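PDB 1J3L: demethylmenaquinone Methyltransferase from Thermus thermophilus, which belongs to the RraA-like family and assembles from three copies of one compact alpha/beta chain. Local coordinates for residues 89-95 / 108-114; 47-51 / 72-77; 4-9 / 146-151; 24-28 / 98-104. All coordinates share one frame; numbering follows the deposited sequence.

Interaction 1 of 4, residues 89-95 / 108-114; sequences VVVHGAV and LLALAAT
Val95 and Ala110 meet at the apolar centre of this contact, CG1 of Val95 lying 3.5 Å from CB of Ala110. Val95 CG1 sits beside its own backbone N (chi1 -57°), which turns it to that methyl. Val95 comes from the short strand 94-95. Strands 88-92 and 107-110, the latter carrying Ala110, are parallel neighbours in the mixed sheet of the RraA-like fold. Helix 98-101 connects them, so they form a beta-alpha-beta unit. On one face of the sheet Val89 and Leu108 lie side by side and point the same way. Val89 CG2 is tight against Leu108 CD2, 3.5 Å. On the other face Val90 and Leu109 repeat the pairing, Val90 CG2 to Leu109 CD1, 4.2 Å, and Phe31 touches both. Further along, Leu111 CD1 approaches the His92 ring obliquely, 3.7 Å from CD2.

The polar edge is backbone. Leu109 N donates to Val89 O, and Val91 N to Leu109 O at 2.7 Å. His92 is the centre of an inverse gamma turn. Beyond it, Leu111 N bonds Gly93 O and Val95 N bonds Ala112 O. Thr114 OG1 is satisfied by Leu68 O, while Thr114 N bonds Val95 O at 2.9 Å.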
loop_
_atom_site.group_PDB
_atom_site.type_symbol
_atom_site.label_atom_id
_atom_site.label_comp_id
_atom_site.label_asym_id
_atom_site.label_seq_id
_atom_site.Cartn_x
_atom_site.Cartn_y
_atom_site.Cartn_z
ATOM N N VAL A 89 -9.237 2.433 17.247
ATOM C CA VAL A 89 -8.069 1.638 17.601
ATOM C C VAL A 89 -7.042 1.783 16.482
ATOM O O VAL A 89 -7.381 1.692 15.295
ATOM C CB VAL A 89 -8.420 0.133 17.719
ATOM C CG1 VAL A 89 -7.261 -0.628 18.378
ATOM C CG2 VAL A 89 -9.720 -0.038 18.494
ATOM N N VAL A 90 -5.795 2.044 16.853
ATOM C CA VAL A 90 -4.725 2.153 15.868
ATOM C C VAL A 90 -3.740 1.039 16.168
ATOM O O VAL A 90 -3.190 0.969 17.262
ATOM C CB VAL A 90 -3.996 3.487 15.947
ATOM C CG1 VAL A 90 -2.747 3.432 15.099
ATOM C CG2 VAL A 90 -4.907 4.599 15.459
ATOM N N VAL A 91 -3.522 0.161 15.201
ATOM C CA VAL A 91 -2.621 -0.955 15.414
ATOM C C VAL A 91 -1.337 -0.895 14.602
ATOM O O VAL A 91 -1.367 -0.946 13.368
ATOM C CB VAL A 91 -3.328 -2.307 15.108
ATOM C CG1 VAL A 91 -2.395 -3.475 15.387
ATOM C CG2 VAL A 91 -4.589 -2.435 15.941
ATOM N N HIS A 92 -0.210 -0.761 15.295
ATOM C CA HIS A 92 1.072 -0.781 14.613
ATOM C C HIS A 92 1.335 -2.273 14.579
ATOM O O HIS A 92 2.066 -2.806 15.416
ATOM C CB HIS A 92 2.171 -0.093 15.419
ATOM C CG HIS A 92 3.477 -0.032 14.694
ATOM N ND1 HIS A 92 4.689 -0.304 15.303
ATOM C CD2 HIS A 92 3.771 0.284 13.411
ATOM C CE1 HIS A 92 5.662 -0.153 14.427
ATOM N NE2 HIS A 92 5.134 0.205 13.268
ATOM N N GLY A 93 0.696 -2.937 13.621
ATOM C CA GLY A 93 0.792 -4.377 13.484
ATOM C C GLY A 93 -0.389 -4.854 12.660
ATOM O O GLY A 93 -0.931 -4.076 11.858
ATOM N N ALA A 94 -0.821 -6.099 12.865
ATOM C CA ALA A 94 -1.916 -6.631 12.070
ATOM C C ALA A 94 -3.207 -6.948 12.812
ATOM O O ALA A 94 -3.229 -7.044 14.041
ATOM C CB ALA A 94 -1.437 -7.868 11.307
ATOM N N VAL A 95 -4.271 -7.101 12.023
ATOM C CA VAL A 95 -5.614 -7.419 12.505
ATOM C C VAL A 95 -6.178 -8.537 11.608
ATOM O O VAL A 95 -5.484 -8.988 10.697
ATOM C CB VAL A 95 -6.551 -6.167 12.412
ATOM C CG1 VAL A 95 -5.961 -4.998 13.212
ATOM C CG2 VAL A 95 -6.763 -5.764 10.956
ATOM N N LEU A 108 -10.541 1.987 12.698
ATOM C CA LEU A 108 -9.632 0.853 12.857
ATOM C C LEU A 108 -8.505 0.845 11.814
ATOM O O LEU A 108 -8.714 0.481 10.653
ATOM C CB LEU A 108 -10.406 -0.469 12.791
ATOM C CG LEU A 108 -11.416 -0.726 13.911
ATOM C CD1 LEU A 108 -12.121 -2.051 13.660
ATOM C CD2 LEU A 108 -10.702 -0.742 15.257
ATOM N N LEU A 109 -7.312 1.243 12.245
ATOM C CA LEU A 109 -6.151 1.280 11.365
ATOM C C LEU A 109 -5.169 0.182 11.738
ATOM O O LEU A 109 -5.007 -0.163 12.912
ATOM C CB LEU A 109 -5.432 2.629 11.461
ATOM C CG LEU A 109 -6.276 3.889 11.292
ATOM C CD1 LEU A 109 -5.382 5.150 11.344
ATOM C CD2 LEU A 109 -7.020 3.796 9.972
ATOM N N ALA A 110 -4.520 -0.376 10.727
ATOM C CA ALA A 110 -3.537 -1.417 10.943
ATOM C C ALA A 110 -2.636 -1.422 9.722
ATOM O O ALA A 110 -2.971 -0.826 8.701
ATOM C CB ALA A 110 -4.221 -2.761 11.108
ATOM N N LEU A 111 -1.487 -2.079 9.831
ATOM C CA LEU A 111 -0.552 -2.149 8.719
ATOM C C LEU A 111 -1.028 -3.188 7.717
ATOM O O LEU A 111 -0.774 -3.077 6.522
ATOM C CB LEU A 111 0.852 -2.502 9.229
ATOM C CG LEU A 111 1.501 -1.450 10.139
ATOM C CD1 LEU A 111 2.814 -1.975 10.694
ATOM C CD2 LEU A 111 1.710 -0.151 9.360
ATOM N N ALA A 112 -1.743 -4.192 8.217
ATOM C CA ALA A 112 -2.239 -5.250 7.356
ATOM C C ALA A 112 -3.099 -6.248 8.096
ATOM O O ALA A 112 -3.139 -6.276 9.329
ATOM C CB ALA A 112 -1.063 -5.982 6.712
ATOM N N ALA A 113 -3.811 -7.056 7.320
ATOM C CA ALA A 113 -4.623 -8.120 7.887
ATOM C C ALA A 113 -3.769 -9.396 7.776
ATOM O O ALA A 113 -2.907 -9.503 6.903
ATOM C CB ALA A 113 -5.938 -8.275 7.099
ATOM N N THR A 114 -4.001 -10.351 8.663
ATOM C CA THR A 114 -3.264 -11.610 8.657
ATOM C C THR A 114 -4.219 -12.650 9.249
ATOM O O THR A 114 -5.057 -12.318 10.097
ATOM C CB THR A 114 -1.968 -11.501 9.503
ATOM O OG1 THR A 114 -0.994 -12.429 9.014
ATOM C CG2 THR A 114 -2.250 -11.804 10.974
#

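Interaction 2 of 4, residues 47-51 / 72-77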
loop_
_atom_site.group_PDB
_atom_site.type_symbol
_atom_site.label_atom_id
_atom_site.label_comp_id
_atom_site.label_asym_id
_atom_site.label_seq_id
_atom_site.Cartn_x
_atom_site.Cartn_y
_atom_site.Cartn_z
ATOM N N VAL A 47 -5.112 -6.720 25.002
ATOM C CA VAL A 47 -5.994 -5.934 24.144
ATOM C C VAL A 47 -7.434 -6.141 24.574
ATOM O O VAL A 47 -8.226 -5.197 24.616
ATOM C CB VAL A 47 -5.875 -6.331 22.654
ATOM C CG1 VAL A 47 -6.928 -5.580 21.830
ATOM C CG2 VAL A 47 -4.479 -6.015 22.140
ATOM N N ARG A 48 -7.773 -7.384 24.889
ATOM C CA ARG A 48 -9.121 -7.701 25.321
ATOM C C ARG A 48 -9.423 -7.065 26.677
ATOM O O ARG A 48 -10.475 -6.453 26.852
ATOM C CB ARG A 48 -9.315 -9.218 25.389
ATOM C CG ARG A 48 -10.683 -9.622 25.917
ATOM C CD ARG A 48 -10.912 -11.127 25.815
ATOM N NE ARG A 48 -11.295 -11.548 24.465
ATOM C CZ ARG A 48 -12.444 -11.225 23.877
ATOM N NH1 ARG A 48 -13.338 -10.475 24.512
ATOM N NH2 ARG A 48 -12.700 -11.658 22.652
ATOM N N LYS A 49 -8.493 -7.193 27.624
ATOM C CA LYS A 49 -8.675 -6.630 28.962
ATOM C C LYS A 49 -8.875 -5.110 28.935
ATOM O O LYS A 49 -9.815 -4.587 29.533
ATOM C CB LYS A 49 -7.472 -6.965 29.846
ATOM C CG LYS A 49 -7.798 -6.948 31.336
ATOM C CD LYS A 49 -6.566 -7.184 32.189
ATOM C CE LYS A 49 -6.928 -7.267 33.663
ATOM N NZ LYS A 49 -7.668 -6.053 34.109
ATOM N N VAL A 50 -7.995 -4.406 28.230
ATOM C CA VAL A 50 -8.084 -2.956 28.129
ATOM C C VAL A 50 -9.325 -2.442 27.379
ATOM O O VAL A 50 -9.946 -1.474 27.812
ATOM C CB VAL A 50 -6.801 -2.368 27.471
ATOM C CG1 VAL A 50 -6.950 -0.858 27.259
ATOM C CG2 VAL A 50 -5.585 -2.652 28.364
ATOM N N LEU A 51 -9.700 -3.077 26.270
ATOM C CA LEU A 51 -10.870 -2.609 25.525
ATOM C C LEU A 51 -12.164 -2.850 26.287
ATOM O O LEU A 51 -13.221 -2.353 25.902
ATOM C CB LEU A 51 -10.953 -3.278 24.154
ATOM C CG LEU A 51 -10.040 -2.746 23.044
ATOM C CD1 LEU A 51 -10.232 -3.580 21.804
ATOM C CD2 LEU A 51 -10.365 -1.301 22.739
ATOM N N LEU A 72 -3.824 -8.794 16.224
ATOM C CA LEU A 72 -3.991 -8.287 17.576
ATOM C C LEU A 72 -5.449 -7.949 17.822
ATOM O O LEU A 72 -5.869 -7.744 18.962
ATOM C CB LEU A 72 -3.118 -7.052 17.793
ATOM C CG LEU A 72 -1.631 -7.367 17.667
ATOM C CD1 LEU A 72 -0.805 -6.139 17.925
ATOM C CD2 LEU A 72 -1.278 -8.460 18.655
ATOM N N LEU A 73 -6.234 -7.908 16.753
ATOM C CA LEU A 73 -7.645 -7.596 16.903
ATOM C C LEU A 73 -8.457 -8.246 15.788
ATOM O O LEU A 73 -8.080 -8.204 14.615
ATOM C CB LEU A 73 -7.824 -6.075 16.919
ATOM C CG LEU A 73 -9.082 -5.526 17.583
ATOM C CD1 LEU A 73 -8.832 -4.111 18.063
ATOM C CD2 LEU A 73 -10.230 -5.573 16.608
ATOM N N GLY A 74 -9.555 -8.885 16.178
ATOM C CA GLY A 74 -10.416 -9.538 15.215
ATOM C C GLY A 74 -11.805 -8.949 15.254
ATOM O O GLY A 74 -12.023 -7.868 15.813
ATOM N N GLY A 75 -12.753 -9.653 14.645
ATOM C CA GLY A 75 -14.115 -9.172 14.633
ATOM C C GLY A 75 -14.688 -8.996 16.028
ATOM O O GLY A 75 -15.375 -8.015 16.295
ATOM N N ASN A 76 -14.404 -9.942 16.919
ATOM C CA ASN A 76 -14.919 -9.886 18.284
ATOM C C ASN A 76 -14.454 -8.662 19.063
ATOM O O ASN A 76 -15.266 -7.957 19.653
ATOM C CB ASN A 76 -14.532 -11.151 19.064
ATOM C CG ASN A 76 -15.158 -12.413 18.490
ATOM O OD1 ASN A 76 -16.323 -12.421 18.096
ATOM N ND2 ASN A 76 -14.386 -13.493 18.458
ATOM N N LEU A 77 -13.148 -8.423 19.084
ATOM C CA LEU A 77 -12.626 -7.270 19.809
ATOM C C LEU A 77 -13.097 -5.957 19.201
ATOM O O LEU A 77 -13.356 -4.993 19.915
ATOM C CB LEU A 77 -11.097 -7.313 19.868
ATOM C CG LEU A 77 -10.535 -8.403 20.792
ATOM C CD1 LEU A 77 -9.024 -8.285 20.849
ATOM C CD2 LEU A 77 -11.122 -8.263 22.207
#
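Leu72 O accepts a hydrogen bond from Asn44 ND2 and is covered by Val47, whose CG1 lies 3.7 Å away. Its polar partner thus comes from outside the two segments. The segments themselves bring helix 45-51 against the first turn of helix 75-83 and the loop leading into it.

Leu77 is the central side chain, and its two methyls do different work. CD1 meets Val47 CG1 at 3.6 Å. CD2 lies over the middle of one face of the Arg48 guanidinium, 3.6 Å from CZ. The arginine chain bends at its third torsion (chi3 -80°), which folds the flat group back over that methyl. Asn76 CB comes to the guanidinium edge, 4.1 Å from NH2. Leu51 crosses Leu73 at about a right angle, with CD1 to CD1 at 4.0 Å, and the same Leu51 methyl also reaches the backbone of Leu77. Helix 45-51 packs on the sheet: Val47 touches Leu38 of strand 31-39, and Leu51 touches Leu60 of strand 58-63.

No hydrogen bond joins the segments. The two helices are therefore held here by apolar packing, with the exposed Arg48 lending the face of a charged group to its solvent-side border.

Interaction 3 of 4, residues 4-9 / 146-151; sequences RTTDLS and DEDGLL
Thr5 and Asp146 share the main polar bond here, from Thr5 N to Asp146 OD2 at 2.9 Å. The donor lies in the first turn of helix 5-11, and the oxygen is met nearly along its C-O axis. The other oxygen of the same carboxylate, OD1, accepts Asp148 N at 2.7 Å, which makes an Asx turn. Asp146 CG stands between its backbone N and carbonyl carbon (chi1 61°), and the two bonds fix the rotation of the group. A negative charge at this helix start would probably be stabilised.

Arg4 faces three acidic residues. Its NH2 makes a salt bridge to Glu147 OE2 at 2.6 Å, though the hydrogen bond within it is strongly bent and weak. Arg30 NH2 also pairs with Glu147 OE2, so two arginines gather on one carboxylate. The ion pairs of Arg4 with Asp146 and Asp148 are long. Asp146 OD2 lies at the guanidinium edge, and the two planes are 81° apart. Asp148 OD1 is satisfied by Thr98 N of the third subunit.

Thr5 OG1 packs 3.2 Å from Leu151 CB, and Thr5 CG2 touches Asp148 CB at 3.5 Å. Leu151 CD2 is tight against Leu8 CB, also at 3.5 Å. Leu144 touches both leucines from the neighbouring strand.

The N-terminal helix packs at 38° to strand 149-151, at the border with the third subunit. Gly149 N bonds Asp146 O, and Asp146 N bonds Gly149 O in return. This is a tight beta hairpin with a type I turn, joining strands 142-146 and 149-153.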
loop_
_atom_site.group_PDB
_atom_site.type_symbol
_atom_site.label_atom_id
_atom_site.label_comp_id
_atom_site.label_asym_id
_atom_site.label_seq_id
_atom_site.Cartn_x
_atom_site.Cartn_y
_atom_site.Cartn_z
ATOM N N ARG A 4 -9.564 18.473 11.220
ATOM C CA ARG A 4 -8.700 17.811 10.304
ATOM C C ARG A 4 -7.325 17.736 10.879
ATOM O O ARG A 4 -6.899 18.544 11.731
ATOM C CB ARG A 4 -8.559 18.526 8.986
ATOM C CG ARG A 4 -9.554 18.120 7.945
ATOM C CD ARG A 4 -9.632 16.616 7.686
ATOM N NE ARG A 4 -9.336 16.234 6.301
ATOM C CZ ARG A 4 -9.745 16.891 5.216
ATOM N NH1 ARG A 4 -10.479 17.991 5.324
ATOM N NH2 ARG A 4 -9.407 16.451 4.011
ATOM N N THR A 5 -6.598 16.783 10.334
ATOM C CA THR A 5 -5.271 16.515 10.759
ATOM C C THR A 5 -4.418 17.647 10.199
ATOM O O THR A 5 -3.597 18.181 10.928
ATOM C CB THR A 5 -4.903 15.094 10.241
ATOM O OG1 THR A 5 -3.943 14.470 11.103
ATOM C CG2 THR A 5 -4.415 15.179 8.814
ATOM N N THR A 6 -4.614 17.986 8.922
ATOM C CA THR A 6 -3.842 19.019 8.258
ATOM C C THR A 6 -4.007 20.393 8.921
ATOM O O THR A 6 -3.042 20.961 9.425
ATOM C CB THR A 6 -4.205 19.071 6.748
ATOM O OG1 THR A 6 -5.620 19.215 6.589
ATOM C CG2 THR A 6 -3.764 17.792 6.064
ATOM N N ASP A 7 -5.225 20.924 8.939
ATOM C CA ASP A 7 -5.465 22.235 9.549
ATOM C C ASP A 7 -4.822 22.334 10.917
ATOM O O ASP A 7 -4.027 23.234 11.183
ATOM C CB ASP A 7 -6.962 22.518 9.714
ATOM C CG ASP A 7 -7.728 22.368 8.424
ATOM O OD1 ASP A 7 -7.117 22.545 7.354
ATOM O OD2 ASP A 7 -8.943 22.081 8.485
ATOM N N LEU A 8 -5.180 21.397 11.784
ATOM C CA LEU A 8 -4.661 21.383 13.137
ATOM C C LEU A 8 -3.152 21.231 13.178
ATOM O O LEU A 8 -2.511 21.620 14.153
ATOM C CB LEU A 8 -5.358 20.287 13.949
ATOM C CG LEU A 8 -6.835 20.629 14.179
ATOM C CD1 LEU A 8 -7.518 19.534 14.966
ATOM C CD2 LEU A 8 -6.941 21.954 14.929
ATOM N N SER A 9 -2.574 20.675 12.122
ATOM C CA SER A 9 -1.124 20.536 12.090
ATOM C C SER A 9 -0.527 21.928 11.910
ATOM O O SER A 9 0.527 22.237 12.469
ATOM C CB SER A 9 -0.680 19.634 10.942
ATOM O OG SER A 9 0.729 19.482 10.957
ATOM N N ASP A 146 -7.491 10.683 10.007
ATOM C CA ASP A 146 -8.270 10.835 8.785
ATOM C C ASP A 146 -7.433 10.400 7.579
ATOM O O ASP A 146 -6.334 9.877 7.746
ATOM C CB ASP A 146 -8.759 12.286 8.621
ATOM C CG ASP A 146 -7.624 13.284 8.512
ATOM O OD1 ASP A 146 -6.647 13.001 7.790
ATOM O OD2 ASP A 146 -7.718 14.365 9.136
ATOM N N GLU A 147 -7.958 10.621 6.375
ATOM C CA GLU A 147 -7.276 10.245 5.139
ATOM C C GLU A 147 -5.874 10.821 4.937
ATOM O O GLU A 147 -5.106 10.297 4.136
ATOM C CB GLU A 147 -8.128 10.623 3.927
ATOM C CG GLU A 147 -8.289 12.120 3.710
ATOM C CD GLU A 147 -9.487 12.712 4.445
ATOM O OE1 GLU A 147 -10.182 11.973 5.177
ATOM O OE2 GLU A 147 -9.734 13.927 4.282
ATOM N N ASP A 148 -5.535 11.897 5.642
ATOM C CA ASP A 148 -4.213 12.487 5.484
ATOM C C ASP A 148 -3.235 12.001 6.540
ATOM O O ASP A 148 -2.081 12.428 6.558
ATOM C CB ASP A 148 -4.277 14.021 5.528
ATOM C CG ASP A 148 -5.091 14.611 4.387
ATOM O OD1 ASP A 148 -4.795 14.296 3.215
ATOM O OD2 ASP A 148 -6.023 15.396 4.669
ATOM N N GLY A 149 -3.691 11.124 7.427
ATOM C CA GLY A 149 -2.796 10.620 8.451
ATOM C C GLY A 149 -3.247 10.785 9.891
ATOM O O GLY A 149 -4.432 10.957 10.173
ATOM N N LEU A 150 -2.284 10.735 10.805
ATOM C CA LEU A 150 -2.559 10.839 12.234
ATOM C C LEU A 150 -1.849 12.015 12.882
ATOM O O LEU A 150 -0.644 12.195 12.706
ATOM C CB LEU A 150 -2.104 9.568 12.950
ATOM C CG LEU A 150 -2.419 8.210 12.321
ATOM C CD1 LEU A 150 -1.820 7.105 13.178
ATOM C CD2 LEU A 150 -3.905 8.037 12.208
ATOM N N LEU A 151 -2.598 12.808 13.642
ATOM C CA LEU A 151 -2.027 13.948 14.344
ATOM C C LEU A 151 -2.122 13.705 15.852
ATOM O O LEU A 151 -3.192 13.389 16.376
ATOM C CB LEU A 151 -2.768 15.237 13.984
ATOM C CG LEU A 151 -2.171 16.527 14.571
ATOM C CD1 LEU A 151 -0.796 16.780 13.970
ATOM C CD2 LEU A 151 -3.085 17.704 14.289
#

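Interaction 4 of 4, residues 24-28 / 98-104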
loop_
_atom_site.group_PDB
_atom_site.type_symbol
_atom_site.label_atom_id
_atom_site.label_comp_id
_atom_site.label_asym_id
_atom_site.label_seq_id
_atom_site.Cartn_x
_atom_site.Cartn_y
_atom_site.Cartn_z
ATOM N N SER A 24 -7.196 1.323 6.329
ATOM C CA SER A 24 -8.376 1.604 7.121
ATOM C C SER A 24 -9.276 0.375 7.046
ATOM O O SER A 24 -9.754 0.010 5.976
ATOM C CB SER A 24 -9.096 2.841 6.572
ATOM O OG SER A 24 -9.982 3.384 7.532
ATOM N N PHE A 25 -9.506 -0.260 8.189
ATOM C CA PHE A 25 -10.333 -1.459 8.239
ATOM C C PHE A 25 -11.692 -1.236 8.918
ATOM O O PHE A 25 -12.617 -2.028 8.734
ATOM C CB PHE A 25 -9.585 -2.579 8.984
ATOM C CG PHE A 25 -8.349 -3.081 8.281
ATOM C CD1 PHE A 25 -8.442 -3.989 7.237
ATOM C CD2 PHE A 25 -7.085 -2.674 8.701
ATOM C CE1 PHE A 25 -7.294 -4.493 6.624
ATOM C CE2 PHE A 25 -5.937 -3.166 8.100
ATOM C CZ PHE A 25 -6.037 -4.082 7.056
ATOM N N GLY A 26 -11.808 -0.173 9.708
ATOM C CA GLY A 26 -13.055 0.096 10.412
ATOM C C GLY A 26 -14.115 0.793 9.581
ATOM O O GLY A 26 -13.875 1.162 8.435
ATOM N N GLY A 27 -15.297 0.968 10.160
ATOM C CA GLY A 27 -16.377 1.633 9.449
ATOM C C GLY A 27 -16.234 3.148 9.455
ATOM O O GLY A 27 -16.967 3.840 8.752
ATOM N N ARG A 28 -15.302 3.670 10.251
ATOM C CA ARG A 28 -15.080 5.119 10.311
ATOM C C ARG A 28 -13.717 5.465 9.728
ATOM O O ARG A 28 -12.694 4.966 10.202
ATOM C CB ARG A 28 -15.123 5.638 11.755
ATOM C CG ARG A 28 -16.401 5.352 12.520
ATOM C CD ARG A 28 -17.600 6.127 12.009
ATOM N NE ARG A 28 -18.775 5.825 12.827
ATOM C CZ ARG A 28 -20.001 6.283 12.594
ATOM N NH1 ARG A 28 -20.241 7.080 11.558
ATOM N NH2 ARG A 28 -20.997 5.931 13.398
ATOM N N THR A 98 -11.212 -8.866 8.358
ATOM C CA THR A 98 -11.454 -7.609 7.679
ATOM C C THR A 98 -12.915 -7.385 7.272
ATOM O O THR A 98 -13.429 -6.281 7.433
ATOM C CB THR A 98 -10.545 -7.476 6.447
ATOM O OG1 THR A 98 -10.568 -8.694 5.706
ATOM C CG2 THR A 98 -9.121 -7.205 6.870
ATOM N N GLU A 99 -13.590 -8.407 6.750
ATOM C CA GLU A 99 -14.986 -8.222 6.361
ATOM C C GLU A 99 -15.824 -7.788 7.571
ATOM O O GLU A 99 -16.712 -6.949 7.452
ATOM C CB GLU A 99 -15.593 -9.497 5.754
ATOM C CG GLU A 99 -16.951 -9.222 5.066
ATOM C CD GLU A 99 -17.703 -10.474 4.638
ATOM O OE1 GLU A 99 -17.072 -11.412 4.098
ATOM O OE2 GLU A 99 -18.940 -10.508 4.831
ATOM N N GLU A 100 -15.542 -8.357 8.739
ATOM C CA GLU A 100 -16.276 -7.980 9.945
ATOM C C GLU A 100 -15.856 -6.609 10.511
ATOM O O GLU A 100 -16.695 -5.853 11.004
ATOM C CB GLU A 100 -16.115 -9.058 11.025
ATOM C CG GLU A 100 -16.860 -10.357 10.736
ATOM C CD GLU A 100 -16.480 -11.461 11.712
ATOM O OE1 GLU A 100 -16.363 -11.168 12.922
ATOM O OE2 GLU A 100 -16.306 -12.618 11.275
ATOM N N LEU A 101 -14.570 -6.285 10.432
ATOM C CA LEU A 101 -14.091 -5.012 10.956
ATOM C C LEU A 101 -14.765 -3.833 10.256
ATOM O O LEU A 101 -15.137 -2.846 10.902
ATOM C CB LEU A 101 -12.565 -4.904 10.796
ATOM C CG LEU A 101 -11.692 -5.971 11.480
ATOM C CD1 LEU A 101 -10.231 -5.636 11.239
ATOM C CD2 LEU A 101 -11.973 -6.047 12.991
ATOM N N ARG A 102 -14.922 -3.959 8.937
ATOM C CA ARG A 102 -15.518 -2.923 8.093
ATOM C C ARG A 102 -16.932 -2.529 8.515
ATOM O O ARG A 102 -17.369 -1.407 8.280
ATOM C CB ARG A 102 -15.556 -3.399 6.640
ATOM C CG ARG A 102 -15.987 -2.341 5.650
ATOM C CD ARG A 102 -14.835 -1.380 5.347
ATOM N NE ARG A 102 -15.246 -0.287 4.471
ATOM C CZ ARG A 102 -16.106 0.664 4.823
ATOM N NH1 ARG A 102 -16.644 0.659 6.039
ATOM N NH2 ARG A 102 -16.437 1.617 3.958
ATOM N N GLU A 103 -17.632 -3.465 9.139
ATOM C CA GLU A 103 -19.004 -3.254 9.577
ATOM C C GLU A 103 -19.191 -2.642 10.964
ATOM O O GLU A 103 -20.322 -2.388 11.367
ATOM C CB GLU A 103 -19.757 -4.588 9.496
ATOM C CG GLU A 103 -20.022 -5.005 8.067
ATOM C CD GLU A 103 -20.592 -6.398 7.947
ATOM O OE1 GLU A 103 -21.540 -6.732 8.690
ATOM O OE2 GLU A 103 -20.091 -7.156 7.093
ATOM N N VAL A 104 -18.095 -2.421 11.689
ATOM C CA VAL A 104 -18.167 -1.842 13.032
ATOM C C VAL A 104 -17.938 -0.340 12.910
ATOM O O VAL A 104 -16.931 0.098 12.350
ATOM C CB VAL A 104 -17.096 -2.457 13.965
ATOM C CG1 VAL A 104 -17.271 -1.931 15.390
ATOM C CG2 VAL A 104 -17.191 -3.977 13.933
HETATM O O HOH W 1 -11.946 -4.249 7.301
#
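The helical connection of a beta-alpha-beta unit meets the loop between strands 23-24 and 31-39, with Phe25 against Thr98 and Leu101 on helix 98-101. Thr98 CG2 touches the ring at 3.3 Å from CE1 and equally close to CD1. It comes in obliquely. Thr98 OG1 lies between the backbone N and the carbonyl carbon (chi1 46°), and CG2, anti to the carbonyl carbon, faces the ring. Leu101 CD1 packs on the root of the aromatic side chain, 3.9 Å from Phe25 CB.

A water lies in the plane of the Phe25 ring, at its edge. It donates to Phe25 O at 2.7 Å and also to Thr98 O, and so ties the loop to the start of the helix. Thr98 O also accepts Arg102 N, the usual backbone bond of a helical turn. Phe25 O comes close to Arg102 N as well, but the angle is too poor for a hydrogen bond.

After the helix, a type I beta turn runs from Leu101 to Val104 and leads the chain back toward strand 107-110. Its last carbonyl provides the direct hydrogen bond of the contact, from Gly27 N to Val104 O at 2.9 Å with 141° at the hydrogen. The donor is tilted out of the carbonyl plane. Arg102 bends at its second torsion (chi2 78°), and its NH1 lies 3.6 Å from Gly27 CA. Glu99 of the same helix forms a salt bridge from OE1 to Arg30 NH2 of the second subunit.

How the interactions relate
Interactions 1 and 4 lie side by side, their centres 11 Å apart. Phe25 N and Leu108 O probably form a hydrogen bond of 2.7 Å between them, and Val95 CG2 packs on Leu101 CD1 at 3.5 Å. Interaction 2 flanks the pair. Its Leu72 N probably bonds Ala94 O at 2.9 Å, and its Leu73 CD2 lies 4.0 Å from Leu101 CD2 of interaction 4. Interaction 3 is more remote, with its centre 26 Å from that of interaction 2, yet Leu150 CD2 reaches Leu109 CD1 at 3.4 Å. Within one chain interactions 3 and 4 do not touch. Across the trimer they do, because Asp148 of one subunit bonds Thr98 of another.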